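Side-chain contacts in factor H binding protein (Treponema denticola, PDB 3R15), which probably binds factor H, a regulator of host complement, as a small protein of the FhbB family: residues Gly45-Ile48 / Asp49-Ala52; Thr56-Ala60 / Leu61-Ile65. One frame throughout, in Å; residues are numbered along the deposited sequence.

Interaction 1 (Gly45-Ile48 / Asp49-Ala52); sequences GAVI and DMLA
Gly-45, Ala-46, Val-47 and Ile-48 each offer a carbonyl oxygen to the amide four residues on, so that Asp-49, Met-50, Leu-51 and Ala-52 continue the regular alpha-helical ladder of helix 44-59. The bonds are even, from 2.9 Å for Leu-51 N to Val-47 O up to 3.2 Å for Ala-52 N to Ile-48 O.

On the inner side of the helix, Val-47 is the buried residue and meets two apolar neighbours. Its CG1 stands anti to the backbone N (chi1 172°), which swings this methyl to the side of the next turn. There it lies 4.2 Å from Met-50 CE, while a second contact of Val-47 CG1, with Leu-51 CD1, is also 4.2 Å long. In both pairs the side chains run alongside one another in the same direction. The Met-50 chain is extended as far as SD, where chi3 (75°) turns the terminal methyl to the Val-47 side. Leu-51 also lies over the backbone, its CG 3.3 Å from Val-47 O.

Asp-49 belongs to the exposed side. Its carboxylate folds back along the helix toward the preceding turn, with CG 3.4 Å from Gly-45 O, an oxygen already engaged by Asp-49 N.

Beyond the segment, Val-47 touches Ile-42 and Ile-74, Met-50 reaches Phe-29 and Leu-33 of helix 20-36, and Leu-51 meets Asp-67. The apolar side chains form an i, i+3 and i, i+4 row, with Val-47 as its buried member, facing helix 20-36 and strand 63-67 in this small fold of helices and a two-stranded antiparallel sheet.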
ATOM      1  N   GLY A  45       1.249 -13.927  -2.553  1.00 14.64           N
ATOM      2  CA  GLY A  45       0.093 -13.906  -3.433  1.00 15.96           C
ATOM      3  C   GLY A  45      -1.006 -12.979  -2.937  1.00 17.24           C
ATOM      4  O   GLY A  45      -1.700 -12.338  -3.728  1.00 17.40           O
ATOM      5  N   ALA A  46      -1.167 -12.911  -1.619  1.00 17.39           N
ATOM      6  CA  ALA A  46      -2.152 -12.011  -1.042  1.00 13.73           C
ATOM      7  C   ALA A  46      -1.732 -10.555  -1.255  1.00 14.96           C
ATOM      8  O   ALA A  46      -2.586  -9.692  -1.478  1.00 15.14           O
ATOM      9  CB  ALA A  46      -2.350 -12.306   0.425  1.00 16.04           C
ATOM     10  N   VAL A  47      -0.427 -10.282  -1.213  1.00 14.52           N
ATOM     11  CA  VAL A  47       0.067  -8.918  -1.458  1.00 14.45           C
ATOM     12  C   VAL A  47      -0.260  -8.497  -2.897  1.00 14.33           C
ATOM     13  O   VAL A  47      -0.683  -7.362  -3.157  1.00 14.37           O
ATOM     14  CB  VAL A  47       1.593  -8.794  -1.197  1.00 14.25           C
ATOM     15  CG1 VAL A  47       2.127  -7.429  -1.656  1.00 14.02           C
ATOM     16  CG2 VAL A  47       1.911  -9.048   0.291  1.00 15.24           C
ATOM     17  N   ILE A  48      -0.071  -9.423  -3.829  1.00 13.63           N
ATOM     18  CA  ILE A  48      -0.402  -9.173  -5.229  1.00 14.40           C
ATOM     19  C   ILE A  48      -1.891  -8.848  -5.384  1.00 15.69           C
ATOM     20  O   ILE A  48      -2.250  -7.874  -6.054  1.00 15.92           O
ATOM     21  CB  ILE A  48      -0.012 -10.381  -6.111  1.00 15.46           C
ATOM     22  CG1 ILE A  48       1.509 -10.467  -6.215  1.00 14.67           C
ATOM     23  CG2 ILE A  48      -0.633 -10.261  -7.512  1.00 18.46           C
ATOM     24  CD1 ILE A  48       2.007 -11.796  -6.777  1.00 19.04           C
ATOM     25  N   ASP A  49      -2.747  -9.652  -4.763  1.00 15.54           N
ATOM     26  CA  ASP A  49      -4.187  -9.403  -4.819  1.00 18.19           C
ATOM     27  C   ASP A  49      -4.517  -8.033  -4.224  1.00 16.81           C
ATOM     28  O   ASP A  49      -5.362  -7.292  -4.752  1.00 16.47           O
ATOM     29  CB  ASP A  49      -4.956 -10.488  -4.050  1.00 19.45           C
ATOM     30  CG  ASP A  49      -4.930 -11.844  -4.742  1.00 23.28           C
ATOM     31  OD1 ASP A  49      -4.583 -11.915  -5.943  1.00 27.51           O
ATOM     32  OD2 ASP A  49      -5.287 -12.832  -4.069  1.00 28.32           O
ATOM     33  N   MET A  50      -3.858  -7.709  -3.110  1.00 14.76           N
ATOM     34  CA  MET A  50      -4.079  -6.445  -2.418  1.00 16.39           C
ATOM     35  C   MET A  50      -3.711  -5.270  -3.316  1.00 15.51           C
ATOM     36  O   MET A  50      -4.422  -4.264  -3.378  1.00 15.59           O
ATOM     37  CB  MET A  50      -3.228  -6.388  -1.147  1.00 17.70           C
ATOM     38  CG  MET A  50      -3.309  -5.059  -0.405  1.00 16.16           C
ATOM     39  SD  MET A  50      -2.142  -5.063   0.979  1.00 19.51           S
ATOM     40  CE  MET A  50      -0.623  -4.843   0.106  1.00 18.88           C
ATOM     41  N   LEU A  51      -2.580  -5.387  -4.000  1.00 16.47           N
ATOM     42  CA  LEU A  51      -2.147  -4.317  -4.884  1.00 17.25           C
ATOM     43  C   LEU A  51      -3.174  -4.056  -5.971  1.00 15.51           C
ATOM     44  O   LEU A  51      -3.437  -2.903  -6.287  1.00 16.13           O
ATOM     45  CB  LEU A  51      -0.800  -4.644  -5.532  1.00 18.92           C
ATOM     46  CG  LEU A  51       0.386  -4.559  -4.574  1.00 22.84           C
ATOM     47  CD1 LEU A  51       1.559  -5.271  -5.204  1.00 22.19           C
ATOM     48  CD2 LEU A  51       0.722  -3.105  -4.314  1.00 22.81           C
ATOM     49  N   ALA A  52      -3.732  -5.114  -6.562  1.00 15.26           N
ATOM     50  CA  ALA A  52      -4.732  -4.938  -7.614  1.00 17.35           C
ATOM     51  C   ALA A  52      -5.989  -4.256  -7.068  1.00 16.43           C
ATOM     52  O   ALA A  52      -6.578  -3.375  -7.711  1.00 17.74           O
ATOM     53  CB  ALA A  52      -5.083  -6.274  -8.240  1.00 16.29           C
TER

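Interaction 2 (Thr56-Ala60 / Leu61-Ile65); sequences TEALA and LDYQI
Tyr-63 leaves its backbone beside Ala-58, and its ring lies with one face against the methyl group of that alanine. At the root of the side chain, chi1 of 87° sets CG between the backbone N and the carbonyl carbon, and from CB the ring turns back to the end of helix 44-59. CE1 comes within 3.4 Å of Ala-58 CB, with CD1 and CZ flanking it a little farther from the same methyl. The methyl therefore sits over the ring toward its rim, a CH-pi contact 26° off the ring normal. At the tip, OH passes beyond Ala-58 and is hydrogen-bonded to His-25 ND1 of helix 20-36.

The backbone around these two residues closes the helix. Tyr-63 N bonds to Ala-58 O almost straight (172°), and Leu-61 N approaches that oxygen from the opposite face of the carbonyl plane. Asp-62 N reaches Leu-59 O at 3.0 Å; with the positive phi of Asp-62 as C-prime residue, this completes a Schellman motif. A water donates to both Leu-59 O and Asp-62 OD1, bridging the two residues across the turn.

Gln-64 bends at chi2, which carries its amide back over the chain. NE2 donates to Tyr-63 O at 2.8 Å, and that oxygen lies nearly in the plane of the Gln-64 amide. NE2 also bonds to Asn-55 O, so both partners restrain the amide's rotation.

Two carbonyl oxygens at the helix end are thus satisfied, Ala-58 O by two amides and Leu-59 O by an amide and a water, while the aromatic face shields the methyl beside them.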
ATOM      1  N   THR A  56      -6.883  -0.489  -8.240  1.00 15.80           N
ATOM      2  CA  THR A  56      -8.130  -0.282  -8.979  1.00 15.79           C
ATOM      3  C   THR A  56      -8.858   0.929  -8.403  1.00 16.83           C
ATOM      4  O   THR A  56      -9.374   1.772  -9.145  1.00 18.29           O
ATOM      5  CB  THR A  56      -9.012  -1.530  -8.925  1.00 16.60           C
ATOM      6  OG1 THR A  56      -8.324  -2.605  -9.577  1.00 17.03           O
ATOM      7  CG2 THR A  56     -10.367  -1.279  -9.646  1.00 17.68           C
ATOM      8  N   GLU A  57      -8.875   1.035  -7.075  1.00 16.56           N
ATOM      9  CA  GLU A  57      -9.429   2.223  -6.414  1.00 17.27           C
ATOM     10  C   GLU A  57      -8.599   3.479  -6.699  1.00 19.43           C
ATOM     11  O   GLU A  57      -9.142   4.543  -7.014  1.00 20.36           O
ATOM     12  CB  GLU A  57      -9.511   2.026  -4.894  1.00 18.96           C
ATOM     13  CG  GLU A  57     -10.528   1.012  -4.407  1.00 21.69           C
ATOM     14  CD  GLU A  57     -10.574   0.954  -2.883  1.00 26.23           C
ATOM     15  OE1 GLU A  57     -10.136   1.929  -2.235  1.00 23.07           O
ATOM     16  OE2 GLU A  57     -11.044  -0.061  -2.325  1.00 25.33           O
ATOM     17  N   ALA A  58      -7.282   3.370  -6.566  1.00 15.79           N
ATOM     18  CA  ALA A  58      -6.411   4.540  -6.691  1.00 18.64           C
ATOM     19  C   ALA A  58      -6.491   5.125  -8.100  1.00 18.47           C
ATOM     20  O   ALA A  58      -6.316   6.324  -8.320  1.00 16.99           O
ATOM     21  CB  ALA A  58      -4.981   4.169  -6.336  1.00 17.15           C
ATOM     22  N   LEU A  59      -6.761   4.252  -9.054  1.00 18.50           N
ATOM     23  CA  LEU A  59      -6.933   4.640 -10.439  1.00 17.95           C
ATOM     24  C   LEU A  59      -7.976   5.762 -10.586  1.00 21.17           C
ATOM     25  O   LEU A  59      -7.787   6.714 -11.345  1.00 19.16           O
ATOM     26  CB  LEU A  59      -7.350   3.391 -11.201  1.00 21.00           C
ATOM     27  CG  LEU A  59      -7.607   3.489 -12.678  1.00 24.70           C
ATOM     28  CD1 LEU A  59      -6.411   4.134 -13.411  1.00 20.50           C
ATOM     29  CD2 LEU A  59      -7.875   2.056 -13.127  1.00 22.59           C
ATOM     30  N   ALA A  60      -9.072   5.650  -9.841  1.00 19.57           N
ATOM     31  CA  ALA A  60     -10.129   6.667  -9.860  1.00 20.33           C
ATOM     32  C   ALA A  60      -9.641   8.009  -9.316  1.00 21.78           C
ATOM     33  O   ALA A  60     -10.252   9.047  -9.563  1.00 23.28           O
ATOM     34  CB  ALA A  60     -11.340   6.182  -9.080  1.00 21.84           C
ATOM     35  N   LEU A  61      -8.535   7.983  -8.575  1.00 18.53           N
ATOM     36  CA  LEU A  61      -7.931   9.199  -8.037  1.00 19.03           C
ATOM     37  C   LEU A  61      -6.650   9.588  -8.778  1.00 20.37           C
ATOM     38  O   LEU A  61      -5.904  10.449  -8.320  1.00 20.79           O
ATOM     39  CB  LEU A  61      -7.646   9.049  -6.530  1.00 16.69           C
ATOM     40  CG  LEU A  61      -8.869   8.673  -5.688  1.00 21.47           C
ATOM     41  CD1 LEU A  61      -8.441   8.252  -4.299  1.00 22.44           C
ATOM     42  CD2 LEU A  61      -9.865   9.832  -5.622  1.00 25.59           C
ATOM     43  N   ASP A  62      -6.392   8.941  -9.918  1.00 20.20           N
ATOM     44  CA  ASP A  62      -5.266   9.292 -10.785  1.00 17.95           C
ATOM     45  C   ASP A  62      -3.870   9.063 -10.181  1.00 20.83           C
ATOM     46  O   ASP A  62      -2.921   9.767 -10.516  1.00 22.24           O
ATOM     47  CB  ASP A  62      -5.371  10.755 -11.266  1.00 19.99           C
ATOM     48  CG  ASP A  62      -6.580  11.003 -12.146  1.00 31.39           C
ATOM     49  OD1 ASP A  62      -7.019  10.057 -12.831  1.00 34.78           O
ATOM     50  OD2 ASP A  62      -7.086  12.152 -12.154  1.00 35.15           O
ATOM     51  N   TYR A  63      -3.737   8.083  -9.292  1.00 16.74           N
ATOM     52  CA  TYR A  63      -2.408   7.688  -8.832  1.00 18.04           C
ATOM     53  C   TYR A  63      -2.357   6.173  -8.693  1.00 15.42           C
ATOM     54  O   TYR A  63      -3.382   5.513  -8.801  1.00 15.68           O
ATOM     55  CB  TYR A  63      -2.021   8.403  -7.516  1.00 19.55           C
ATOM     56  CG  TYR A  63      -2.467   7.708  -6.246  1.00 17.10           C
ATOM     57  CD1 TYR A  63      -3.805   7.717  -5.842  1.00 16.28           C
ATOM     58  CD2 TYR A  63      -1.539   7.052  -5.439  1.00 17.53           C
ATOM     59  CE1 TYR A  63      -4.204   7.070  -4.673  1.00 18.95           C
ATOM     60  CE2 TYR A  63      -1.925   6.420  -4.272  1.00 17.41           C
ATOM     61  CZ  TYR A  63      -3.249   6.423  -3.894  1.00 17.60           C
ATOM     62  OH  TYR A  63      -3.614   5.771  -2.732  1.00 18.54           O
ATOM     63  N   GLN A  64      -1.158   5.635  -8.473  1.00 16.57           N
ATOM     64  CA  GLN A  64      -0.959   4.201  -8.261  1.00 16.27           C
ATOM     65  C   GLN A  64       0.028   3.988  -7.126  1.00 15.22           C
ATOM     66  O   GLN A  64       0.814   4.873  -6.811  1.00 16.98           O
ATOM     67  CB  GLN A  64      -0.393   3.551  -9.525  1.00 17.20           C
ATOM     68  CG  GLN A  64      -1.372   3.489 -10.684  1.00 14.59           C
ATOM     69  CD  GLN A  64      -2.485   2.485 -10.455  1.00 14.87           C
ATOM     70  OE1 GLN A  64      -2.363   1.314 -10.809  1.00 15.12           O
ATOM     71  NE2 GLN A  64      -3.584   2.945  -9.868  1.00 16.06           N
ATOM     72  N   ILE A  65      -0.019   2.808  -6.518  1.00 14.72           N
ATOM     73  CA  ILE A  65       0.954   2.420  -5.502  1.00 15.34           C
ATOM     74  C   ILE A  65       1.842   1.351  -6.121  1.00 18.20           C
ATOM     75  O   ILE A  65       1.346   0.408  -6.752  1.00 18.22           O
ATOM     76  CB  ILE A  65       0.243   1.871  -4.261  1.00 17.24           C
ATOM     77  CG1 ILE A  65      -0.556   2.996  -3.591  1.00 20.39           C
ATOM     78  CG2 ILE A  65       1.241   1.236  -3.278  1.00 18.20           C
ATOM     79  CD1 ILE A  65      -1.599   2.521  -2.598  1.00 23.31           C
TER
HETATM   80  O   HOH W   1      -9.014   7.743 -13.502  1.00 31.98           O

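How the interactions relate
From the N terminus the chain runs through helix 20-36 and a loop into helix 44-59, where interaction 1 lies in the early turns and closes nothing larger than the helical turn itself. Interaction 2 follows at the far end of that helix, where the chain reverses into strand 63-67 through a tight turn. The two are in series, neither nested nor crossed, with centres about 15 Å apart, joined along the helix by the hydrogen bond between Thr-56 OG1 and Ala-52 O. Both reach helix 20-36: interaction 1 through Met-50, interaction 2 through Tyr-63, Leu-61 and Ile-65. Interaction 2 also leads into the antiparallel pairing of strand 63-67 with strand 87-91.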